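Local coordinates for protein putative thiol-disulfide oxidoreductase (Bacteroides vulgatus, PDB 4GRF) that probably acts as a thiol-disulfide oxidoreductase, this chain being the thioredoxin domain of a longer protein, at residues A[64-74]-A[88-98]. Numbering follows the deposited sequence.
With SO4 (sulfate ion), chain E.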
# COMPACT_ATOMS: atom_id res chain seq x y z
N THR A 64 1.01 4.47 8.79
CA THR A 64 2.03 4.37 7.75
C THR A 64 1.42 3.94 6.40
O THR A 64 0.23 3.66 6.28
CB THR A 64 3.20 3.46 8.17
OG1 THR A 64 4.30 3.65 7.26
CG2 THR A 64 2.79 1.99 8.21
N ILE A 65 2.27 3.96 5.37
CA ILE A 65 1.88 3.44 4.07
C ILE A 65 2.78 2.26 3.75
O ILE A 65 4.02 2.30 3.95
CB ILE A 65 1.99 4.51 2.95
CG1 ILE A 65 1.12 5.75 3.31
CG2 ILE A 65 1.62 3.91 1.60
CD1 ILE A 65 1.21 6.90 2.31
N TYR A 66 2.14 1.20 3.28
CA TYR A 66 2.80 -0.03 2.87
C TYR A 66 2.52 -0.22 1.37
O TYR A 66 1.40 -0.53 0.94
CB TYR A 66 2.25 -1.19 3.69
CG TYR A 66 2.84 -2.58 3.46
CD1 TYR A 66 4.18 -2.85 3.65
CD2 TYR A 66 2.01 -3.65 3.14
CE1 TYR A 66 4.69 -4.13 3.48
CE2 TYR A 66 2.50 -4.92 2.96
CZ TYR A 66 3.84 -5.17 3.14
OH TYR A 66 4.32 -6.44 2.97
N GLY A 67 3.54 0.04 0.56
CA GLY A 67 3.39 -0.11 -0.88
C GLY A 67 3.81 -1.50 -1.32
O GLY A 67 4.86 -2.02 -0.90
N VAL A 68 2.96 -2.11 -2.16
CA VAL A 68 3.12 -3.48 -2.59
C VAL A 68 3.12 -3.55 -4.10
O VAL A 68 2.10 -3.31 -4.73
CB VAL A 68 1.99 -4.37 -2.04
CG1 VAL A 68 2.19 -5.82 -2.45
CG2 VAL A 68 1.91 -4.23 -0.53
N SER A 69 4.30 -3.80 -4.69
CA SER A 69 4.42 -3.85 -6.15
C SER A 69 4.42 -5.26 -6.70
O SER A 69 5.00 -6.18 -6.11
CB SER A 69 5.67 -3.13 -6.64
OG SER A 69 5.86 -3.30 -8.04
N THR A 70 3.78 -5.38 -7.85
CA THR A 70 3.75 -6.60 -8.63
C THR A 70 4.71 -6.54 -9.83
O THR A 70 4.65 -7.37 -10.72
CB THR A 70 2.34 -6.86 -9.17
OG1 THR A 70 1.94 -5.80 -10.03
CG2 THR A 70 1.33 -7.00 -8.04
N ASP A 71 5.61 -5.58 -9.83
CA ASP A 71 6.54 -5.43 -10.95
C ASP A 71 7.32 -6.71 -11.25
O ASP A 71 7.88 -7.34 -10.35
CB ASP A 71 7.53 -4.31 -10.65
CG ASP A 71 7.03 -2.96 -11.12
OD1 ASP A 71 6.92 -2.78 -12.34
OD2 ASP A 71 6.78 -2.10 -10.26
N ARG A 72 7.36 -7.10 -12.53
CA ARG A 72 8.13 -8.26 -12.96
C ARG A 72 9.62 -7.97 -12.89
O ARG A 72 10.43 -8.86 -12.63
CB ARG A 72 7.74 -8.68 -14.38
CG ARG A 72 6.29 -9.13 -14.54
CD ARG A 72 6.14 -10.28 -15.53
NE ARG A 72 7.32 -10.45 -16.38
CZ ARG A 72 8.16 -11.48 -16.30
NH1 ARG A 72 7.96 -12.44 -15.41
NH2 ARG A 72 9.21 -11.55 -17.11
N ARG A 73 9.98 -6.71 -13.07
CA ARG A 73 11.37 -6.35 -12.99
C ARG A 73 11.70 -5.40 -11.85
O ARG A 73 11.17 -4.33 -11.75
CB ARG A 73 11.82 -5.73 -14.29
CG ARG A 73 11.58 -6.64 -15.47
CD ARG A 73 12.44 -6.25 -16.64
NE ARG A 73 12.02 -4.98 -17.21
CZ ARG A 73 12.85 -3.99 -17.52
NH1 ARG A 73 14.15 -4.14 -17.33
NH2 ARG A 73 12.38 -2.87 -18.04
N GLU A 74 12.63 -5.82 -11.04
CA GLU A 74 13.08 -5.05 -9.91
C GLU A 74 13.58 -3.67 -10.33
O GLU A 74 13.33 -2.67 -9.66
CB GLU A 74 14.18 -5.83 -9.18
CG GLU A 74 14.64 -5.22 -7.88
CD GLU A 74 15.63 -6.12 -7.17
OE1 GLU A 74 16.75 -5.66 -6.87
OE2 GLU A 74 15.29 -7.31 -6.95
N TRP A 88 8.00 5.67 1.43
CA TRP A 88 7.40 5.05 2.59
C TRP A 88 7.83 3.57 2.59
O TRP A 88 8.85 3.25 1.99
CB TRP A 88 5.86 5.23 2.58
CG TRP A 88 5.21 5.00 1.24
CD1 TRP A 88 4.89 3.78 0.67
CD2 TRP A 88 4.80 6.00 0.29
NE1 TRP A 88 4.31 3.99 -0.57
CE2 TRP A 88 4.24 5.34 -0.82
CE3 TRP A 88 4.84 7.40 0.28
CZ2 TRP A 88 3.73 6.02 -1.92
CZ3 TRP A 88 4.35 8.08 -0.83
CH2 TRP A 88 3.79 7.39 -1.90
N ASN A 89 7.12 2.69 3.27
CA ASN A 89 7.53 1.29 3.29
C ASN A 89 7.14 0.67 1.95
O ASN A 89 5.96 0.49 1.68
CB ASN A 89 6.81 0.55 4.42
CG ASN A 89 7.24 1.05 5.78
OD1 ASN A 89 8.35 0.78 6.23
ND2 ASN A 89 6.36 1.79 6.44
N GLN A 90 8.12 0.37 1.12
CA GLN A 90 7.88 -0.19 -0.20
C GLN A 90 8.42 -1.61 -0.30
O GLN A 90 9.63 -1.83 -0.08
CB GLN A 90 8.61 0.66 -1.25
CG GLN A 90 8.09 2.09 -1.41
CD GLN A 90 6.85 2.17 -2.27
OE1 GLN A 90 6.09 1.21 -2.40
NE2 GLN A 90 6.61 3.35 -2.85
N VAL A 91 7.56 -2.56 -0.67
CA VAL A 91 8.02 -3.91 -0.92
C VAL A 91 7.68 -4.37 -2.32
O VAL A 91 6.72 -3.90 -2.94
CB VAL A 91 7.46 -4.95 0.08
CG1 VAL A 91 7.89 -4.60 1.49
CG2 VAL A 91 5.95 -5.10 -0.05
N LEU A 92 8.50 -5.30 -2.81
CA LEU A 92 8.26 -5.98 -4.08
C LEU A 92 7.93 -7.43 -3.81
O LEU A 92 8.70 -8.14 -3.12
CB LEU A 92 9.53 -5.89 -4.93
CG LEU A 92 9.46 -6.52 -6.31
CD1 LEU A 92 8.40 -5.85 -7.17
CD2 LEU A 92 10.83 -6.44 -6.99
N LEU A 93 6.82 -7.88 -4.36
CA LEU A 93 6.39 -9.28 -4.22
C LEU A 93 7.34 -10.18 -5.01
O LEU A 93 7.78 -9.84 -6.12
CB LEU A 93 4.97 -9.48 -4.70
CG LEU A 93 3.89 -8.76 -3.89
CD1 LEU A 93 2.51 -8.98 -4.50
CD2 LEU A 93 3.93 -9.19 -2.44
N GLN A 94 7.67 -11.31 -4.43
CA GLN A 94 8.41 -12.31 -5.20
C GLN A 94 7.45 -12.91 -6.21
O GLN A 94 6.24 -13.02 -5.96
CB GLN A 94 9.03 -13.34 -4.27
CG GLN A 94 9.79 -12.67 -3.14
CD GLN A 94 10.93 -13.51 -2.61
OE1 GLN A 94 11.09 -13.65 -1.40
NE2 GLN A 94 11.73 -14.06 -3.51
N LYS A 95 7.98 -13.26 -7.38
CA LYS A 95 7.20 -13.79 -8.50
C LYS A 95 6.18 -14.83 -8.05
O LYS A 95 5.02 -14.78 -8.45
CB LYS A 95 8.16 -14.41 -9.52
CG LYS A 95 7.52 -15.07 -10.73
CD LYS A 95 8.61 -15.62 -11.65
CE LYS A 95 8.16 -16.86 -12.40
NZ LYS A 95 7.07 -16.57 -13.36
N ASP A 96 6.62 -15.77 -7.22
CA ASP A 96 5.79 -16.90 -6.81
C ASP A 96 4.70 -16.51 -5.83
O ASP A 96 3.90 -17.35 -5.44
CB ASP A 96 6.64 -17.98 -6.16
CG ASP A 96 7.36 -18.85 -7.17
OD1 ASP A 96 7.13 -18.67 -8.39
OD2 ASP A 96 8.16 -19.71 -6.75
N ASP A 97 4.66 -15.24 -5.43
CA ASP A 97 3.65 -14.78 -4.46
C ASP A 97 2.63 -13.84 -5.08
O ASP A 97 1.57 -13.62 -4.50
CB ASP A 97 4.31 -14.06 -3.30
CG ASP A 97 5.07 -14.99 -2.39
OD1 ASP A 97 4.70 -16.19 -2.29
OD2 ASP A 97 6.03 -14.50 -1.77
N VAL A 98 2.93 -13.31 -6.26
CA VAL A 98 2.06 -12.32 -6.87
C VAL A 98 0.62 -12.79 -7.07
O VAL A 98 -0.32 -12.12 -6.67
CB VAL A 98 2.61 -11.87 -8.24
CG1 VAL A 98 1.58 -11.03 -8.98
CG2 VAL A 98 3.91 -11.10 -8.05
S SO4 E . 7.33 4.07 9.19
O1 SO4 E . 7.37 4.48 10.61
O2 SO4 E . 6.25 4.83 8.50
O3 SO4 E . 8.63 4.37 8.55
O4 SO4 E . 7.09 2.60 9.12
O HOH W 1 6.54 -8.88 -8.62
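Parallel strand pairing joins I65, G67 and S69 to N89, V91 and L93 at one border of the central sheet, strand 89-92 being outermost in the chain. Amides and carbonyls alternate: G67 N reaches N89 O at 2.7 Å, and V91 N meets G67 O almost straight, at 177°. A side chain at G67 would run into Q90 OE1, 3.4 Å from G67 CA; Q90 NE2 bonds S86 O, which helps fix that amide. On this same face I65 CG1 stands anti to the carbonyl carbon (chi1 -57°), leaving CG2 over the five-membered ring of W88, 3.5 Å from its centroid, in a CH-pi contact. A leucine in place of W88 would probably lose that flat ring face and open a gap where W88 packs against L51 of helix 48-58. The pair illustrates a parallel beta-alpha-beta crossover: helix 74-84, whose W77 packs against S69 and L92, and strand 89-92 are consistent with the insertion by which TlpA-like proteins extend the thioredoxin core. On the other face V91 CG1 approaches the Y66 ring obliquely, while V68 CG1 packs 3.7 Å from L93 CG; the Y66 hydroxyl is bound to V22 O. T64 OG1 and N89 ND2 both grip a sulfate, probably from the crystallisation liquor. At the end of strand 64-69, S69 OG accepts from D71 N in an ST turn and donates to D71 OD2, and a water bridges D71 O and L93 O.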